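Local coordinates for protein TRNA threonylcarbamoyladenosine dehydratase (Escherichia coli, PDB 4D79) that catalyses the ATP-dependent dehydration of threonylcarbamoyladenosine at position 37 of tRNAs to its cyclic form, and can accept sulfur from the cysteine desulfurase CsdA in vitro, at residues B[10-15]-B[97-102]; B[31-36]-B[52-57]. All blocks are in the same frame, centred on the assembly; numbering follows the deposited sequence.

Interaction 1 of 2, residues B[10-15]-B[97-102]; sequences RQRFGG and NPECRV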
# COMPACT_ATOMS: atom_id res chain seq x y z
N ARG B 10 -17.34 6.37 14.61
CA ARG B 10 -18.14 6.30 13.39
C ARG B 10 -17.75 7.38 12.38
O ARG B 10 -17.92 7.17 11.18
CB ARG B 10 -19.63 6.36 13.69
CG ARG B 10 -20.26 5.01 14.02
CD ARG B 10 -21.79 5.14 14.10
NE ARG B 10 -22.10 5.95 15.24
CZ ARG B 10 -22.22 5.49 16.47
NH1 ARG B 10 -22.10 4.20 16.75
NH2 ARG B 10 -22.47 6.33 17.43
N GLN B 11 -17.26 8.53 12.82
CA GLN B 11 -16.79 9.52 11.84
C GLN B 11 -15.53 9.02 11.15
O GLN B 11 -15.36 9.19 9.93
CB GLN B 11 -16.51 10.86 12.51
CG GLN B 11 -17.79 11.62 12.93
CD GLN B 11 -18.77 11.75 11.81
OE1 GLN B 11 -19.81 11.09 11.78
NE2 GLN B 11 -18.44 12.59 10.84
N ARG B 12 -14.61 8.44 11.92
CA ARG B 12 -13.36 7.94 11.35
C ARG B 12 -13.62 6.76 10.42
O ARG B 12 -12.98 6.65 9.37
CB ARG B 12 -12.40 7.55 12.46
CG ARG B 12 -11.90 8.71 13.27
CD ARG B 12 -10.85 8.29 14.29
NE ARG B 12 -10.28 9.50 14.86
CZ ARG B 12 -10.64 10.06 16.00
NH1 ARG B 12 -11.50 9.47 16.83
NH2 ARG B 12 -10.04 11.18 16.36
N PHE B 13 -14.56 5.87 10.78
CA PHE B 13 -14.68 4.57 10.12
C PHE B 13 -16.04 4.33 9.49
O PHE B 13 -16.36 3.20 9.12
CB PHE B 13 -14.28 3.47 11.10
CG PHE B 13 -12.89 3.64 11.61
CD1 PHE B 13 -11.80 3.55 10.73
CD2 PHE B 13 -12.64 3.92 12.93
CE1 PHE B 13 -10.50 3.74 11.20
CE2 PHE B 13 -11.36 4.10 13.39
CZ PHE B 13 -10.29 4.04 12.52
N GLY B 14 -16.80 5.40 9.22
CA GLY B 14 -18.06 5.25 8.49
C GLY B 14 -17.88 4.56 7.15
O GLY B 14 -18.70 3.72 6.76
N GLY B 15 -16.81 4.88 6.43
CA GLY B 15 -16.54 4.21 5.17
C GLY B 15 -16.23 2.73 5.32
O GLY B 15 -16.53 1.94 4.42
N ASN B 97 -6.30 6.64 15.32
CA ASN B 97 -7.47 6.32 16.12
C ASN B 97 -7.08 6.41 17.59
O ASN B 97 -6.47 5.47 18.13
CB ASN B 97 -8.03 4.95 15.78
CG ASN B 97 -9.25 4.65 16.61
OD1 ASN B 97 -9.69 5.50 17.38
ND2 ASN B 97 -9.80 3.48 16.46
N PRO B 98 -7.35 7.55 18.24
CA PRO B 98 -7.01 7.72 19.66
C PRO B 98 -7.71 6.74 20.60
O PRO B 98 -7.33 6.64 21.76
CB PRO B 98 -7.43 9.16 19.95
CG PRO B 98 -7.48 9.83 18.64
CD PRO B 98 -7.88 8.78 17.64
N GLU B 99 -8.72 6.03 20.12
CA GLU B 99 -9.45 5.05 20.92
C GLU B 99 -8.97 3.62 20.67
O GLU B 99 -9.46 2.69 21.33
CB GLU B 99 -10.95 5.16 20.63
CG GLU B 99 -11.51 6.50 21.10
CD GLU B 99 -13.00 6.62 20.91
OE1 GLU B 99 -13.42 6.75 19.75
OE2 GLU B 99 -13.76 6.61 21.90
N CYS B 100 -7.99 3.44 19.80
CA CYS B 100 -7.40 2.11 19.59
C CYS B 100 -6.50 1.76 20.77
O CYS B 100 -5.72 2.59 21.24
CB CYS B 100 -6.61 2.08 18.29
SG CYS B 100 -5.83 0.46 17.92
N ARG B 101 -6.61 0.54 21.27
CA ARG B 101 -5.74 0.08 22.37
C ARG B 101 -4.48 -0.54 21.77
O ARG B 101 -4.53 -1.64 21.21
CB ARG B 101 -6.48 -0.89 23.29
CG ARG B 101 -5.63 -1.53 24.36
CD ARG B 101 -6.51 -2.23 25.43
NE ARG B 101 -7.25 -3.36 24.87
CZ ARG B 101 -6.74 -4.58 24.68
NH1 ARG B 101 -5.48 -4.84 24.98
NH2 ARG B 101 -7.51 -5.54 24.17
N VAL B 102 -3.36 0.15 21.88
CA VAL B 102 -2.12 -0.26 21.24
C VAL B 102 -1.15 -0.77 22.29
O VAL B 102 -0.85 -0.07 23.26
CB VAL B 102 -1.48 0.90 20.47
CG1 VAL B 102 -0.29 0.37 19.71
CG2 VAL B 102 -2.48 1.52 19.53
O HOH W 1 -12.19 6.94 17.38
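Arg12 and Phe13, on the helix 7-20, reach across to the turn that leads from the helix 85-96 into the strand 101-105. Pro98 CD sits over the centre of one face of the Arg12 guanidinium, 3.5 Å from Arg12 CZ. An extended chain from CG to NE carries the group there. Phe13 meets Asn97 at the rim of its ring, CE2 lying 3.5 Å from Asn97 ND2, and the ring and amide planes are 57° apart. With CG anti to the backbone N (chi1 -179°), the Asn97 amide is carried toward Phe13; chi2 near 0° turns OD1 to Glu99 N, 3.0 Å away and well above the carbonyl plane, not on a lone pair. This Asx turn sits on a type I turn closed by Cys100 N and Asn97 O. No direct hydrogen bond crosses the contact. Instead one water accepts from Arg12 NH1 at 2.7 Å and donates to Asn97 OD1 and Glu99 OE1. Glu99 OE1 is also bonded to Ser6 OG, and Val67 of the second subunit packs on Arg12. At 4.4 Å, Arg12 NH1 and Glu99 OE1 are too far apart for a salt bridge; the water links them, and their opposite charges probably still favour each other.

Interaction 2 of 2, residues B[31-36]-B[52-57]; sequences AHICVV and TGIGAI
The first beta-alpha-beta unit of the Rossmann-like ThiF fold pairs the strand 32-36 with the strand 56-60, and this contact is where the two parallel strands begin to run side by side. The backbone N and O of Ala56 both bond to the segment 31-36: O takes a hydrogen bond from Ile33 N at 3.0 Å, nearly straight at 160°, while N gives a weak, bent one to Ala31 O. A CA-H...O contact of 3.3 Å from His32 CA also falls on Ala56 O. On one side of the sheet Ala56 CB lies against a face of the His32 ring, offset toward its rim, in a CH-pi contact 3.8 Å from the centroid. With CG anti to the backbone N (chi1 -170°) the ring reaches over Ala56, and His32 NE2 is hydrogen-bonded to Thr58 OG1, which should limit its rotation. On the other side Ile33 and Ile54 cross at about a right angle, meeting through their CD1 methyls at 3.8 Å; Ala31 CB adds to this apolar patch. Gly53, at positive phi, ends the helix 42-51 in a Schellman motif. Leu49 of that helix packs on Ile33, Ile54 and Ile57, Met260 of the helix 242-266 covers Ile33, and Tyr122 meets the His32 ring edge-to-face.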
# COMPACT_ATOMS: atom_id res chain seq x y z
N ALA B 31 -11.76 -6.68 17.90
CA ALA B 31 -10.66 -7.58 17.57
C ALA B 31 -9.36 -7.09 18.17
O ALA B 31 -9.16 -5.90 18.42
CB ALA B 31 -10.50 -7.72 16.06
N HIS B 32 -8.48 -8.04 18.42
CA HIS B 32 -7.13 -7.74 18.89
C HIS B 32 -6.20 -8.48 17.94
O HIS B 32 -6.16 -9.71 17.96
CB HIS B 32 -6.92 -8.17 20.35
CG HIS B 32 -5.63 -7.66 20.93
ND1 HIS B 32 -5.27 -7.86 22.25
CD2 HIS B 32 -4.61 -6.98 20.35
CE1 HIS B 32 -4.08 -7.30 22.46
NE2 HIS B 32 -3.67 -6.75 21.32
N ILE B 33 -5.46 -7.73 17.12
CA ILE B 33 -4.57 -8.32 16.12
C ILE B 33 -3.13 -7.97 16.45
O ILE B 33 -2.82 -6.85 16.87
CB ILE B 33 -4.98 -7.89 14.70
CG1 ILE B 33 -6.35 -8.51 14.41
CG2 ILE B 33 -3.92 -8.33 13.66
CD1 ILE B 33 -6.92 -8.22 13.06
N CYS B 34 -2.27 -8.96 16.32
CA CYS B 34 -0.85 -8.85 16.61
C CYS B 34 -0.09 -8.80 15.30
O CYS B 34 -0.29 -9.66 14.44
CB CYS B 34 -0.40 -10.05 17.46
SG CYS B 34 1.31 -9.99 17.96
N VAL B 35 0.76 -7.79 15.14
CA VAL B 35 1.68 -7.70 14.00
C VAL B 35 3.08 -7.95 14.53
O VAL B 35 3.55 -7.25 15.44
CB VAL B 35 1.59 -6.35 13.28
CG1 VAL B 35 2.47 -6.36 12.07
CG2 VAL B 35 0.15 -6.08 12.91
N VAL B 36 3.72 -8.98 14.01
CA VAL B 36 5.06 -9.35 14.45
C VAL B 36 6.01 -8.93 13.34
O VAL B 36 5.98 -9.47 12.23
CB VAL B 36 5.22 -10.85 14.76
CG1 VAL B 36 6.58 -11.09 15.39
CG2 VAL B 36 4.14 -11.36 15.68
N THR B 52 -8.68 0.55 9.40
CA THR B 52 -9.89 -0.22 9.18
C THR B 52 -10.63 -0.48 10.49
O THR B 52 -11.47 -1.38 10.56
CB THR B 52 -9.56 -1.51 8.43
OG1 THR B 52 -8.62 -1.24 7.36
CG2 THR B 52 -10.77 -2.12 7.81
N GLY B 53 -10.37 0.31 11.53
CA GLY B 53 -11.17 0.24 12.72
C GLY B 53 -10.88 -0.94 13.62
O GLY B 53 -11.75 -1.31 14.40
N ILE B 54 -9.70 -1.55 13.53
CA ILE B 54 -9.30 -2.60 14.48
C ILE B 54 -9.09 -1.99 15.86
O ILE B 54 -8.36 -1.01 16.02
CB ILE B 54 -8.06 -3.35 13.96
CG1 ILE B 54 -8.40 -4.10 12.67
CG2 ILE B 54 -7.53 -4.28 14.99
CD1 ILE B 54 -9.33 -5.30 12.86
N GLY B 55 -9.73 -2.57 16.87
CA GLY B 55 -9.83 -1.90 18.16
C GLY B 55 -8.66 -2.07 19.08
O GLY B 55 -8.45 -1.23 19.97
N ALA B 56 -7.85 -3.10 18.87
CA ALA B 56 -6.67 -3.35 19.68
C ALA B 56 -5.61 -3.94 18.77
O ALA B 56 -5.89 -4.84 17.97
CB ALA B 56 -6.93 -4.30 20.86
N ILE B 57 -4.41 -3.41 18.87
CA ILE B 57 -3.31 -3.83 18.03
C ILE B 57 -2.11 -4.02 18.93
O ILE B 57 -1.78 -3.13 19.72
CB ILE B 57 -3.01 -2.80 16.91
CG1 ILE B 57 -4.23 -2.68 15.98
CG2 ILE B 57 -1.78 -3.20 16.12
CD1 ILE B 57 -4.15 -1.47 15.02

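How the interactions relate
Both contacts reach the same mixed sheet, in its parallel part, where the strands 101-105 and 56-60 are neighbours. Interaction 2 is buried and joins two inner strands through backbone bonds, aliphatic side chains and a histidine ring over an alanine methyl; interaction 1 lies farther out, where the N-terminal helix 7-20 meets the turn before the strand 101-105, outermost within this chain, and relies on a water, a polar turn and flat groups. The centres of interactions 1 and 2 are about 12 Å apart, and the two touch directly. Arg101 N and Gly55 O, 2.9 Å apart, probably form a hydrogen bond, as do Arg101 O and Ile57 N, continuing the sheet from one contact into the other. Phe13 CE1 also packs against Gly53 N at 3.4 Å.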